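Local coordinates for ssDNA binding protein (Pyrococcus furiosus, PDB 4PSM) that binds single-stranded DNA and, as a four-chain assembly, probably entraps it in tunnels that run between the subunits, at residues V10-Y15 with M54-E59; A25-K30 with F68-G73; P33-K38 with G73-N78; R63-F68 with S81-T86. One frame throughout, in Å; residues are numbered along the deposited sequence.

Contact 1 of 4, residues V10-Y15 with M54-E59; sequences VRASGY and MGVKKE. With SO4 (sulfate ion), chain E.
Arg11, Ala12 and Ser13 meet Lys58 and its neighbours in a polar surface contact. It joins the end of strand 4-11 and the 3-10 turn after it to the loop between helix 33-53 and strand 61-71. One backbone bond fixes the register: Ser13 N donates to Lys58 O over 3.3 Å, in the carbonyl plane and on a lone pair. The same Lys58 O lies above one face of the Arg11 guanidinium, offset toward its rim. Arg11 reaches this place with its chain extended from CG to NE. Its NH1 donates to Ser13 OG at 2.7 Å, and its NH2 forms a salt bridge with Glu59 OE2 at 3.5 Å. The Arg11 and Glu59 side chains run side by side, with their flat groups 65° apart. Lys58 NZ also pairs with Glu59 OE2, at 2.7 Å, and meets it nearly along the C-O axis. Arg11, Lys58 and Glu59 thus form a salt-bridge network in which one carboxylate oxygen serves two cations. A sulfate ion, probably from the crystallisation liquor, faces both terminal nitrogens at the edge of the guanidinium, where its O3 accepts from Arg11 NH2 at 2.9 Å. Its fit against Lys58 is doubtful in the model. The positive charges of Arg11 and Lys58 would probably favour an anion here. In the apolar part, Ala12 CB packs on Val56 CG1 at 3.9 Å and lies 3.3 Å from Lys57 O. Helix 93-141 borders the contact, with Met99 and Glu100 against Arg11 and Glu103 against Ser13.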
loop_
_atom_site.group_PDB
_atom_site.type_symbol
_atom_site.label_atom_id
_atom_site.label_comp_id
_atom_site.label_asym_id
_atom_site.label_seq_id
_atom_site.Cartn_x
_atom_site.Cartn_y
_atom_site.Cartn_z
ATOM N N VAL A 10 -6.531 35.667 -12.668
ATOM C CA VAL A 10 -5.695 34.662 -13.288
ATOM C C VAL A 10 -5.015 35.218 -14.537
ATOM O O VAL A 10 -5.637 35.903 -15.351
ATOM C CB VAL A 10 -6.497 33.380 -13.662
ATOM C CG1 VAL A 10 -7.448 33.660 -14.831
ATOM C CG2 VAL A 10 -5.535 32.220 -13.996
ATOM N N ARG A 11 -3.724 34.935 -14.665
ATOM C CA ARG A 11 -2.995 35.268 -15.871
ATOM C C ARG A 11 -3.716 34.623 -17.045
ATOM O O ARG A 11 -4.121 33.468 -16.969
ATOM C CB ARG A 11 -1.566 34.753 -15.770
ATOM C CG ARG A 11 -0.603 35.352 -16.773
ATOM C CD ARG A 11 0.813 35.001 -16.385
ATOM N NE ARG A 11 1.807 35.699 -17.190
ATOM C CZ ARG A 11 2.283 35.250 -18.342
ATOM N NH1 ARG A 11 1.851 34.096 -18.836
ATOM N NH2 ARG A 11 3.193 35.956 -18.999
ATOM N N ALA A 12 -3.893 35.386 -18.113
ATOM C CA ALA A 12 -4.662 34.937 -19.262
ATOM C C ALA A 12 -4.128 33.615 -19.800
ATOM O O ALA A 12 -4.906 32.725 -20.142
ATOM C CB ALA A 12 -4.664 36.009 -20.357
ATOM N N SER A 13 -2.802 33.505 -19.864
ATOM C CA SER A 13 -2.118 32.305 -20.347
ATOM C C SER A 13 -2.686 31.020 -19.738
ATOM O O SER A 13 -2.757 29.995 -20.399
ATOM C CB SER A 13 -0.621 32.399 -20.032
ATOM O OG SER A 13 -0.411 32.549 -18.636
ATOM N N GLY A 14 -3.087 31.084 -18.474
ATOM C CA GLY A 14 -3.623 29.927 -17.794
ATOM C C GLY A 14 -5.075 30.041 -17.377
ATOM O O GLY A 14 -5.468 29.508 -16.341
ATOM N N TYR A 15 -5.886 30.723 -18.177
ATOM C CA TYR A 15 -7.298 30.878 -17.835
ATOM C C TYR A 15 -8.005 29.530 -17.981
ATOM O O TYR A 15 -8.825 29.147 -17.155
ATOM C CB TYR A 15 -7.984 31.940 -18.720
ATOM C CG TYR A 15 -8.403 31.408 -20.078
ATOM C CD1 TYR A 15 -9.640 30.815 -20.253
ATOM C CD2 TYR A 15 -7.542 31.463 -21.169
ATOM C CE1 TYR A 15 -10.016 30.297 -21.479
ATOM C CE2 TYR A 15 -7.913 30.958 -22.397
ATOM C CZ TYR A 15 -9.157 30.376 -22.544
ATOM O OH TYR A 15 -9.534 29.866 -23.762
HETATM N N MSE A 54 -10.629 40.738 -27.923
HETATM C CA MSE A 54 -10.404 41.820 -26.974
HETATM C C MSE A 54 -8.957 42.297 -26.945
HETATM O O MSE A 54 -8.616 43.197 -26.183
HETATM C CB MSE A 54 -10.819 41.386 -25.573
HETATM C CG MSE A 54 -12.303 41.446 -25.320
HETATM SE SE MSE A 54 -12.770 40.417 -23.738
HETATM C CE MSE A 54 -14.593 41.065 -23.467
ATOM N N GLY A 55 -8.111 41.697 -27.772
ATOM C CA GLY A 55 -6.704 42.060 -27.797
ATOM C C GLY A 55 -5.985 41.711 -26.503
ATOM O O GLY A 55 -5.010 42.364 -26.120
ATOM N N VAL A 56 -6.459 40.675 -25.819
ATOM C CA VAL A 56 -5.823 40.242 -24.579
ATOM C C VAL A 56 -4.565 39.431 -24.855
ATOM O O VAL A 56 -4.580 38.489 -25.643
ATOM C CB VAL A 56 -6.777 39.429 -23.699
ATOM C CG1 VAL A 56 -6.073 39.004 -22.432
ATOM C CG2 VAL A 56 -8.007 40.250 -23.364
ATOM N N LYS A 57 -3.464 39.835 -24.232
ATOM C CA LYS A 57 -2.210 39.095 -24.313
ATOM C C LYS A 57 -2.167 38.052 -23.198
ATOM O O LYS A 57 -2.976 38.090 -22.271
ATOM C CB LYS A 57 -1.033 40.056 -24.168
ATOM C CG LYS A 57 -1.016 41.179 -25.194
ATOM C CD LYS A 57 -0.196 40.799 -26.417
ATOM C CE LYS A 57 1.267 40.591 -26.051
ATOM N NZ LYS A 57 2.082 40.138 -27.212
ATOM N N LYS A 58 -1.223 37.122 -23.262
ATOM C CA LYS A 58 -1.172 36.096 -22.222
ATOM C C LYS A 58 -0.541 36.617 -20.927
ATOM O O LYS A 58 -0.650 35.980 -19.882
ATOM C CB LYS A 58 -0.492 34.810 -22.716
ATOM C CG LYS A 58 0.887 34.996 -23.305
ATOM C CD LYS A 58 1.602 33.655 -23.421
ATOM C CE LYS A 58 2.884 33.756 -24.244
ATOM N NZ LYS A 58 3.820 34.794 -23.731
ATOM N N GLU A 59 0.103 37.784 -21.010
ATOM C CA GLU A 59 0.683 38.462 -19.845
ATOM C C GLU A 59 -0.384 39.220 -19.064
ATOM O O GLU A 59 -0.220 39.511 -17.883
ATOM C CB GLU A 59 1.782 39.453 -20.263
ATOM C CG GLU A 59 3.023 38.816 -20.869
ATOM C CD GLU A 59 2.762 38.193 -22.228
ATOM O OE1 GLU A 59 2.307 38.915 -23.142
ATOM O OE2 GLU A 59 3.008 36.978 -22.379
HETATM S S SO4 E . 4.842 33.515 -21.269
HETATM O O1 SO4 E . 5.635 33.119 -22.431
HETATM O O2 SO4 E . 5.463 32.992 -20.052
HETATM O O3 SO4 E . 4.762 34.973 -21.202
HETATM O O4 SO4 E . 3.494 32.978 -21.396
#

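Contact 2 of 4, residues A25-K30 with F68-G73; sequences AITRGK and FNIEDG
Ile26, in the last turn of helix 15-26, packs its CD1 against the edge of the Phe68 ring, near the ring plane and 3.7 Å from Phe68 CE2. With chi1 at 68°, Ile26 CG1 stands between the backbone N and the carbonyl carbon, and the chain then extends to bring CD1 to the ring. Thr27 follows with its methyl: CG2 lies 4.0 Å from Phe68 CE1 and meets the ring obliquely. Its hydroxyl is used elsewhere, in a hydrogen bond with Leu23 O. Here the end of a helix lies over one face of an antiparallel sheet, and Phe68 and Ile70 of strand 61-71 both point toward residues 25-30. Trp77 of the neighbouring strand also meets the Phe68 ring, with the planes at about 60°. Beyond Thr27 the chain turns, and Lys30 N donates to Thr27 O over 2.7 Å. In the same turn Arg28 leaves this contact for the second subunit, where it forms a salt bridge with Glu140 of that chain. Lys30 comes back to the strand with its aliphatic part. Its CB is 3.7 Å from Ile70 CD1, the two side chains crossing at about a right angle.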
loop_
_atom_site.group_PDB
_atom_site.type_symbol
_atom_site.label_atom_id
_atom_site.label_comp_id
_atom_site.label_asym_id
_atom_site.label_seq_id
_atom_site.Cartn_x
_atom_site.Cartn_y
_atom_site.Cartn_z
ATOM N N ALA A 25 -14.242 21.561 -8.959
ATOM C CA ALA A 25 -14.444 21.738 -7.528
ATOM C C ALA A 25 -15.907 21.993 -7.163
ATOM O O ALA A 25 -16.404 21.467 -6.166
ATOM C CB ALA A 25 -13.550 22.852 -7.006
ATOM N N ILE A 26 -16.602 22.785 -7.976
ATOM C CA ILE A 26 -17.968 23.182 -7.646
ATOM C C ILE A 26 -19.043 22.205 -8.133
ATOM O O ILE A 26 -20.168 22.225 -7.640
ATOM C CB ILE A 26 -18.284 24.618 -8.133
ATOM C CG1 ILE A 26 -18.319 24.684 -9.662
ATOM C CG2 ILE A 26 -17.268 25.612 -7.564
ATOM C CD1 ILE A 26 -18.393 26.108 -10.204
ATOM N N THR A 27 -18.702 21.351 -9.093
ATOM C CA THR A 27 -19.648 20.346 -9.574
ATOM C C THR A 27 -19.384 18.989 -8.927
ATOM O O THR A 27 -20.062 18.011 -9.222
ATOM C CB THR A 27 -19.576 20.186 -11.100
ATOM O OG1 THR A 27 -18.257 19.776 -11.472
ATOM C CG2 THR A 27 -19.907 21.487 -11.789
ATOM N N ARG A 28 -18.390 18.949 -8.046
ATOM C CA ARG A 28 -17.989 17.732 -7.352
ATOM C C ARG A 28 -19.194 16.905 -6.904
ATOM O O ARG A 28 -20.073 17.397 -6.194
ATOM C CB ARG A 28 -17.107 18.103 -6.157
ATOM C CG ARG A 28 -16.574 16.950 -5.327
ATOM C CD ARG A 28 -15.738 15.977 -6.123
ATOM N NE ARG A 28 -14.613 16.536 -6.801
ATOM C CZ ARG A 28 -14.054 16.180 -7.954
ATOM N NH1 ARG A 28 -12.993 16.874 -8.299
ATOM N NH2 ARG A 28 -14.497 15.214 -8.754
ATOM N N GLY A 29 -19.240 15.651 -7.343
ATOM C CA GLY A 29 -20.305 14.753 -6.945
ATOM C C GLY A 29 -21.570 14.924 -7.762
ATOM O O GLY A 29 -22.359 13.989 -7.916
ATOM N N LYS A 30 -21.765 16.127 -8.291
ATOM C CA LYS A 30 -22.959 16.434 -9.068
ATOM C C LYS A 30 -22.815 16.017 -10.535
ATOM O O LYS A 30 -23.802 15.923 -11.259
ATOM C CB LYS A 30 -23.281 17.929 -8.980
ATOM C CG LYS A 30 -23.495 18.451 -7.568
ATOM C CD LYS A 30 -23.806 19.938 -7.582
ATOM C CE LYS A 30 -24.067 20.468 -6.181
ATOM N NZ LYS A 30 -24.417 21.918 -6.196
ATOM N N PHE A 68 -24.157 28.899 -14.687
ATOM C CA PHE A 68 -24.452 27.684 -15.421
ATOM C C PHE A 68 -25.433 26.869 -14.602
ATOM O O PHE A 68 -25.629 27.119 -13.413
ATOM C CB PHE A 68 -23.174 26.879 -15.661
ATOM C CG PHE A 68 -22.600 26.273 -14.410
ATOM C CD1 PHE A 68 -22.858 24.951 -14.082
ATOM C CD2 PHE A 68 -21.814 27.031 -13.555
ATOM C CE1 PHE A 68 -22.338 24.391 -12.925
ATOM C CE2 PHE A 68 -21.292 26.478 -12.397
ATOM C CZ PHE A 68 -21.553 25.153 -12.085
ATOM N N ASN A 69 -26.060 25.900 -15.245
ATOM C CA ASN A 69 -26.961 25.018 -14.538
ATOM C C ASN A 69 -26.615 23.571 -14.815
ATOM O O ASN A 69 -26.095 23.237 -15.882
ATOM C CB ASN A 69 -28.407 25.305 -14.925
ATOM C CG ASN A 69 -29.242 25.733 -13.744
ATOM O OD1 ASN A 69 -29.745 24.899 -12.988
ATOM N ND2 ASN A 69 -29.397 27.041 -13.574
ATOM N N ILE A 70 -26.887 22.720 -13.835
ATOM C CA ILE A 70 -26.715 21.291 -14.016
ATOM C C ILE A 70 -28.089 20.689 -14.271
ATOM O O ILE A 70 -28.979 20.754 -13.427
ATOM C CB ILE A 70 -26.032 20.647 -12.800
ATOM C CG1 ILE A 70 -24.694 21.343 -12.522
ATOM C CG2 ILE A 70 -25.839 19.152 -13.021
ATOM C CD1 ILE A 70 -23.906 20.738 -11.382
ATOM N N GLU A 71 -28.270 20.138 -15.463
ATOM C CA GLU A 71 -29.537 19.530 -15.823
ATOM C C GLU A 71 -29.290 18.134 -16.371
ATOM O O GLU A 71 -28.621 17.975 -17.392
ATOM C CB GLU A 71 -30.266 20.391 -16.853
ATOM C CG GLU A 71 -31.665 19.900 -17.194
ATOM C CD GLU A 71 -32.385 20.814 -18.167
ATOM O OE1 GLU A 71 -31.708 21.629 -18.830
ATOM O OE2 GLU A 71 -33.628 20.718 -18.266
ATOM N N ASP A 72 -29.817 17.130 -15.677
ATOM C CA ASP A 72 -29.615 15.742 -16.069
ATOM C C ASP A 72 -28.126 15.444 -16.101
ATOM O O ASP A 72 -27.622 14.840 -17.046
ATOM C CB ASP A 72 -30.238 15.481 -17.441
ATOM C CG ASP A 72 -31.669 15.975 -17.534
ATOM O OD1 ASP A 72 -32.464 15.688 -16.616
ATOM O OD2 ASP A 72 -31.994 16.660 -18.523
ATOM N N GLY A 73 -27.422 15.903 -15.070
ATOM C CA GLY A 73 -25.997 15.659 -14.941
ATOM C C GLY A 73 -25.174 16.285 -16.050
ATOM O O GLY A 73 -24.035 15.888 -16.285
#

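Contact 3 of 4, residues P33-K38 with G73-N78; sequences PEEVVK and GKIVWN
Glu35, in the first turn of helix 33-53, makes the polar bonds of this contact with the start of strand 74-87. Its OE2 accepts from Ile75 N over 2.8 Å. The donor comes from above the carboxylate plane, 36° out of it. Glu35 CG lies anti to the backbone N (chi1 170°), and a bend at chi2 brings OE2 to Ile75 N.

The charged contact is looser. Glu35 OE1 and Lys74 NZ form a long salt bridge of 3.7 Å. The two side chains cross at about a right angle, and Lys74 CD comes within 3.2 Å of Glu35 OE1. Lys74 therefore meets the carboxylate with its methylene chain as well as its ammonium group.

The apolar part is small. Ile75 CD1 approaches Val36 CG2 at 4.3 Å, and Ile75 CG2 lies over the centre of one face of the Trp77 ring. Phe24 and Leu23 of helix 15-26 border this layer. Trp77 NE1 is bonded to Ala39 O, a further polar tie between the same helix and strand.

Helix and strand run nearly parallel, 19° apart, with their axes 8.2 Å from each other, as a helix packed on the face of a sheet. A glutamine in place of Glu35 would remove the negative charge and would probably leave Lys74 without this ionic partner. The buried carboxylate is met by one backbone N-H and, more loosely, by the Lys74 ammonium, which would probably ease the cost of burying its charge.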
loop_
_atom_site.group_PDB
_atom_site.type_symbol
_atom_site.label_atom_id
_atom_site.label_comp_id
_atom_site.label_asym_id
_atom_site.label_seq_id
_atom_site.Cartn_x
_atom_site.Cartn_y
_atom_site.Cartn_z
ATOM N N PRO A 33 -16.698 13.434 -14.357
ATOM C CA PRO A 33 -15.515 14.175 -14.808
ATOM C C PRO A 33 -15.526 14.452 -16.307
ATOM O O PRO A 33 -15.215 15.569 -16.722
ATOM C CB PRO A 33 -14.360 13.237 -14.447
ATOM C CG PRO A 33 -14.865 12.482 -13.270
ATOM C CD PRO A 33 -16.344 12.279 -13.514
ATOM N N GLU A 34 -15.881 13.449 -17.109
ATOM C CA GLU A 34 -15.894 13.617 -18.558
ATOM C C GLU A 34 -16.805 14.768 -18.974
ATOM O O GLU A 34 -16.548 15.447 -19.963
ATOM C CB GLU A 34 -16.304 12.322 -19.272
ATOM C CG GLU A 34 -17.050 11.328 -18.394
ATOM C CD GLU A 34 -16.124 10.524 -17.494
ATOM O OE1 GLU A 34 -16.526 10.217 -16.353
ATOM O OE2 GLU A 34 -14.997 10.197 -17.934
ATOM N N GLU A 35 -17.875 14.988 -18.218
ATOM C CA GLU A 35 -18.776 16.103 -18.507
ATOM C C GLU A 35 -18.115 17.437 -18.174
ATOM O O GLU A 35 -18.234 18.397 -18.931
ATOM C CB GLU A 35 -20.103 15.961 -17.744
ATOM C CG GLU A 35 -21.004 17.184 -17.807
ATOM C CD GLU A 35 -21.471 17.509 -19.217
ATOM O OE1 GLU A 35 -21.395 16.623 -20.092
ATOM O OE2 GLU A 35 -21.916 18.653 -19.452
ATOM N N VAL A 36 -17.423 17.485 -17.037
ATOM C CA VAL A 36 -16.678 18.664 -16.633
ATOM C C VAL A 36 -15.654 19.024 -17.700
ATOM O O VAL A 36 -15.548 20.178 -18.121
ATOM C CB VAL A 36 -15.959 18.441 -15.295
ATOM C CG1 VAL A 36 -14.973 19.570 -15.019
ATOM C CG2 VAL A 36 -16.966 18.318 -14.167
ATOM N N VAL A 37 -14.903 18.026 -18.145
ATOM C CA VAL A 37 -13.895 18.245 -19.171
ATOM C C VAL A 37 -14.550 18.772 -20.439
ATOM O O VAL A 37 -14.038 19.678 -21.091
ATOM C CB VAL A 37 -13.119 16.954 -19.482
ATOM C CG1 VAL A 37 -12.384 17.068 -20.814
ATOM C CG2 VAL A 37 -12.151 16.644 -18.358
ATOM N N LYS A 38 -15.696 18.197 -20.770
ATOM C CA LYS A 38 -16.409 18.542 -21.986
ATOM C C LYS A 38 -16.993 19.957 -21.883
ATOM O O LYS A 38 -16.861 20.760 -22.798
ATOM C CB LYS A 38 -17.503 17.501 -22.248
ATOM C CG LYS A 38 -18.182 17.591 -23.600
ATOM C CD LYS A 38 -19.331 18.585 -23.593
ATOM C CE LYS A 38 -20.485 18.087 -24.452
ATOM N NZ LYS A 38 -20.022 17.639 -25.794
ATOM N N GLY A 73 -27.422 15.903 -15.070
ATOM C CA GLY A 73 -25.997 15.659 -14.941
ATOM C C GLY A 73 -25.174 16.285 -16.050
ATOM O O GLY A 73 -24.035 15.888 -16.285
ATOM N N LYS A 74 -25.754 17.265 -16.737
ATOM C CA LYS A 74 -25.053 17.964 -17.814
ATOM C C LYS A 74 -24.897 19.440 -17.488
ATOM O O LYS A 74 -25.843 20.093 -17.061
ATOM C CB LYS A 74 -25.800 17.812 -19.142
ATOM C CG LYS A 74 -25.774 16.412 -19.719
ATOM C CD LYS A 74 -24.571 16.215 -20.621
ATOM C CE LYS A 74 -24.629 14.870 -21.326
ATOM N NZ LYS A 74 -23.577 14.745 -22.371
ATOM N N ILE A 75 -23.696 19.967 -17.684
ATOM C CA ILE A 75 -23.456 21.384 -17.444
ATOM C C ILE A 75 -23.946 22.210 -18.632
ATOM O O ILE A 75 -23.451 22.068 -19.752
ATOM C CB ILE A 75 -21.963 21.677 -17.169
ATOM C CG1 ILE A 75 -21.494 20.929 -15.919
ATOM C CG2 ILE A 75 -21.729 23.174 -17.001
ATOM C CD1 ILE A 75 -20.012 21.026 -15.668
ATOM N N VAL A 76 -24.937 23.058 -18.387
ATOM C CA VAL A 76 -25.436 23.947 -19.430
ATOM C C VAL A 76 -25.031 25.386 -19.118
ATOM O O VAL A 76 -25.479 25.992 -18.142
ATOM C CB VAL A 76 -26.970 23.799 -19.669
ATOM C CG1 VAL A 76 -27.423 22.364 -19.394
ATOM C CG2 VAL A 76 -27.764 24.786 -18.839
ATOM N N TRP A 77 -24.133 25.919 -19.933
ATOM C CA TRP A 77 -23.651 27.266 -19.710
ATOM C C TRP A 77 -24.747 28.255 -20.058
ATOM O O TRP A 77 -25.586 27.990 -20.917
ATOM C CB TRP A 77 -22.406 27.547 -20.553
ATOM C CG TRP A 77 -21.228 26.680 -20.215
ATOM C CD1 TRP A 77 -20.643 25.741 -21.015
ATOM C CD2 TRP A 77 -20.487 26.678 -18.986
ATOM N NE1 TRP A 77 -19.580 25.155 -20.362
ATOM C CE2 TRP A 77 -19.466 25.711 -19.116
ATOM C CE3 TRP A 77 -20.588 27.400 -17.789
ATOM C CZ2 TRP A 77 -18.552 25.449 -18.098
ATOM C CZ3 TRP A 77 -19.684 27.133 -16.775
ATOM C CH2 TRP A 77 -18.679 26.164 -16.936
ATOM N N ASN A 78 -24.748 29.383 -19.360
ATOM C CA ASN A 78 -25.554 30.530 -19.744
ATOM C C ASN A 78 -24.618 31.596 -20.296
ATOM O O ASN A 78 -24.126 32.452 -19.558
ATOM C CB ASN A 78 -26.330 31.066 -18.545
ATOM C CG ASN A 78 -27.143 32.299 -18.881
ATOM O OD1 ASN A 78 -27.359 32.619 -20.052
ATOM N ND2 ASN A 78 -27.599 33.002 -17.852
#

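Contact 4 of 4, residues R63-F68 with S81-T86; sequences RISVDF and SLEIET
The Arg63 guanidinium has Glu85 OE1 at its edge, near its plane, and the two flat groups are 34° apart. Arg63 NE forms a salt bridge with Glu85 OE1 at 3.5 Å. The side chains lie side by side and point the same way, with Glu85 OE1 beside Arg63 CD and NE. Beyond a bend at chi3 (63°) the terminal nitrogens of Arg63 lead on, NH1 to a salt bridge with Glu101 of the third subunit. Arg63 also makes a cation-pi contact with Phe9, while Glu85 OE1 bonds with Tyr87 OH. These residues belong to the antiparallel beta hairpin of strands 61-71 and 74-87. Arg63 with Glu85 and Ser65 with Glu83 are its hydrogen-bonded pairs. Ile64 with Ile84, between them, is a non-hydrogen-bonded pair on the other face. There Ile64 and Ile84 face helix 33-53, touching Ile47 and Leu51 respectively. Leu82 CD1 packs on this side against Ile64 CG2 and Val66 CB, at 3.8 Å each. At the break in strand 74-87 a side chain serves as acceptor in place of the main chain: Asp67 N donates to Ser81 OG at 2.9 Å. Ser81 OG also bonds with Asn78 O. With an alanine at Ser81, Asp67 N would probably lose its acceptor here and Asn78 O its hydroxyl partner, which is likely to loosen the break in strand 74-87.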
loop_
_atom_site.group_PDB
_atom_site.type_symbol
_atom_site.label_atom_id
_atom_site.label_comp_id
_atom_site.label_asym_id
_atom_site.label_seq_id
_atom_site.Cartn_x
_atom_site.Cartn_y
_atom_site.Cartn_z
ATOM N N ARG A 63 -10.356 38.136 -15.101
ATOM C CA ARG A 63 -11.259 37.469 -14.180
ATOM C C ARG A 63 -12.433 36.973 -14.997
ATOM O O ARG A 63 -12.989 37.715 -15.801
ATOM C CB ARG A 63 -11.757 38.413 -13.095
ATOM C CG ARG A 63 -10.681 38.907 -12.160
ATOM C CD ARG A 63 -11.264 39.893 -11.166
ATOM N NE ARG A 63 -12.268 39.273 -10.308
ATOM C CZ ARG A 63 -11.987 38.661 -9.163
ATOM N NH1 ARG A 63 -10.732 38.586 -8.740
ATOM N NH2 ARG A 63 -12.958 38.124 -8.440
ATOM N N ILE A 64 -12.811 35.719 -14.789
ATOM C CA ILE A 64 -13.910 35.129 -15.536
ATOM C C ILE A 64 -15.040 34.696 -14.612
ATOM O O ILE A 64 -14.819 34.048 -13.589
ATOM C CB ILE A 64 -13.437 33.933 -16.387
ATOM C CG1 ILE A 64 -12.440 34.413 -17.445
ATOM C CG2 ILE A 64 -14.632 33.224 -17.026
ATOM C CD1 ILE A 64 -11.848 33.311 -18.282
ATOM N N SER A 65 -16.251 35.075 -14.984
ATOM C CA SER A 65 -17.441 34.695 -14.250
ATOM C C SER A 65 -18.466 34.168 -15.242
ATOM O O SER A 65 -18.565 34.637 -16.373
ATOM C CB SER A 65 -18.013 35.893 -13.494
ATOM O OG SER A 65 -17.006 36.560 -12.755
ATOM N N VAL A 66 -19.231 33.178 -14.821
ATOM C CA VAL A 66 -20.270 32.644 -15.678
ATOM C C VAL A 66 -21.205 31.772 -14.866
ATOM O O VAL A 66 -20.769 30.911 -14.101
ATOM C CB VAL A 66 -19.685 31.848 -16.865
ATOM C CG1 VAL A 66 -18.960 30.610 -16.371
ATOM C CG2 VAL A 66 -20.788 31.478 -17.852
ATOM N N ASP A 67 -22.497 32.030 -15.014
ATOM C CA ASP A 67 -23.508 31.196 -14.397
ATOM C C ASP A 67 -23.772 30.009 -15.302
ATOM O O ASP A 67 -23.606 30.088 -16.527
ATOM C CB ASP A 67 -24.792 31.985 -14.149
ATOM C CG ASP A 67 -24.663 32.951 -12.988
ATOM O OD1 ASP A 67 -25.030 32.572 -11.857
ATOM O OD2 ASP A 67 -24.190 34.084 -13.207
ATOM N N PHE A 68 -24.157 28.899 -14.687
ATOM C CA PHE A 68 -24.452 27.684 -15.421
ATOM C C PHE A 68 -25.433 26.869 -14.602
ATOM O O PHE A 68 -25.629 27.119 -13.413
ATOM C CB PHE A 68 -23.174 26.879 -15.661
ATOM C CG PHE A 68 -22.600 26.273 -14.410
ATOM C CD1 PHE A 68 -22.858 24.951 -14.082
ATOM C CD2 PHE A 68 -21.814 27.031 -13.555
ATOM C CE1 PHE A 68 -22.338 24.391 -12.925
ATOM C CE2 PHE A 68 -21.292 26.478 -12.397
ATOM C CZ PHE A 68 -21.553 25.153 -12.085
ATOM N N SER A 81 -24.537 35.246 -19.260
ATOM C CA SER A 81 -23.997 35.643 -17.959
ATOM C C SER A 81 -22.469 35.771 -17.931
ATOM O O SER A 81 -21.904 36.217 -16.934
ATOM C CB SER A 81 -24.442 34.647 -16.882
ATOM O OG SER A 81 -23.916 33.347 -17.133
ATOM N N LEU A 82 -21.803 35.380 -19.015
ATOM C CA LEU A 82 -20.342 35.377 -19.048
ATOM C C LEU A 82 -19.750 36.775 -18.986
ATOM O O LEU A 82 -20.064 37.637 -19.808
ATOM C CB LEU A 82 -19.813 34.675 -20.294
ATOM C CG LEU A 82 -18.291 34.721 -20.394
ATOM C CD1 LEU A 82 -17.662 33.886 -19.286
ATOM C CD2 LEU A 82 -17.811 34.272 -21.764
ATOM N N GLU A 83 -18.879 36.983 -18.007
ATOM C CA GLU A 83 -18.166 38.240 -17.863
ATOM C C GLU A 83 -16.666 37.984 -17.886
ATOM O O GLU A 83 -16.162 37.093 -17.207
ATOM C CB GLU A 83 -18.568 38.946 -16.568
ATOM C CG GLU A 83 -19.820 38.376 -15.915
ATOM C CD GLU A 83 -20.435 39.320 -14.899
ATOM O OE1 GLU A 83 -20.411 39.002 -13.692
ATOM O OE2 GLU A 83 -20.951 40.379 -15.314
ATOM N N ILE A 84 -15.960 38.757 -18.695
ATOM C CA ILE A 84 -14.513 38.681 -18.746
ATOM C C ILE A 84 -13.915 40.047 -18.407
ATOM O O ILE A 84 -13.821 40.922 -19.264
ATOM C CB ILE A 84 -14.011 38.248 -20.134
ATOM C CG1 ILE A 84 -14.676 36.944 -20.569
ATOM C CG2 ILE A 84 -12.496 38.103 -20.128
ATOM C CD1 ILE A 84 -14.238 36.474 -21.937
ATOM N N GLU A 85 -13.534 40.227 -17.147
ATOM C CA GLU A 85 -12.790 41.405 -16.736
ATOM C C GLU A 85 -11.338 41.236 -17.142
ATOM O O GLU A 85 -10.742 40.181 -16.935
ATOM C CB GLU A 85 -12.897 41.601 -15.230
ATOM C CG GLU A 85 -14.324 41.794 -14.738
ATOM C CD GLU A 85 -14.419 41.829 -13.226
ATOM O OE1 GLU A 85 -13.377 41.647 -12.562
ATOM O OE2 GLU A 85 -15.532 42.034 -12.700
ATOM N N THR A 86 -10.770 42.278 -17.732
ATOM C CA THR A 86 -9.393 42.216 -18.205
ATOM C C THR A 86 -8.517 43.245 -17.496
ATOM O O THR A 86 -8.987 44.302 -17.096
ATOM C CB THR A 86 -9.313 42.413 -19.727
ATOM O OG1 THR A 86 -7.964 42.713 -20.100
ATOM C CG2 THR A 86 -10.217 43.556 -20.162
#

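In the fold
Along the chain, contact 1 closes before contact 4 opens, while contacts 2 and 3 alternate with each other and with the rest. All four reach one antiparallel sheet of strands 4-11, 61-71 and 74-87. Contacts 2 and 3 share Gly73 and lie about 7 Å apart between centres, at the hairpin turn, where the end of helix 15-26 and the start of helix 33-53 pack. Contact 4 lies farther along the same hairpin, about 17 Å from contact 3. Contact 1, about 14 Å from contact 4 between centres, touches it through Tyr15 on Ile64. Contacts 2 and 3 border the second subunit and contact 4 the third, so this part of the chain joins the assembly.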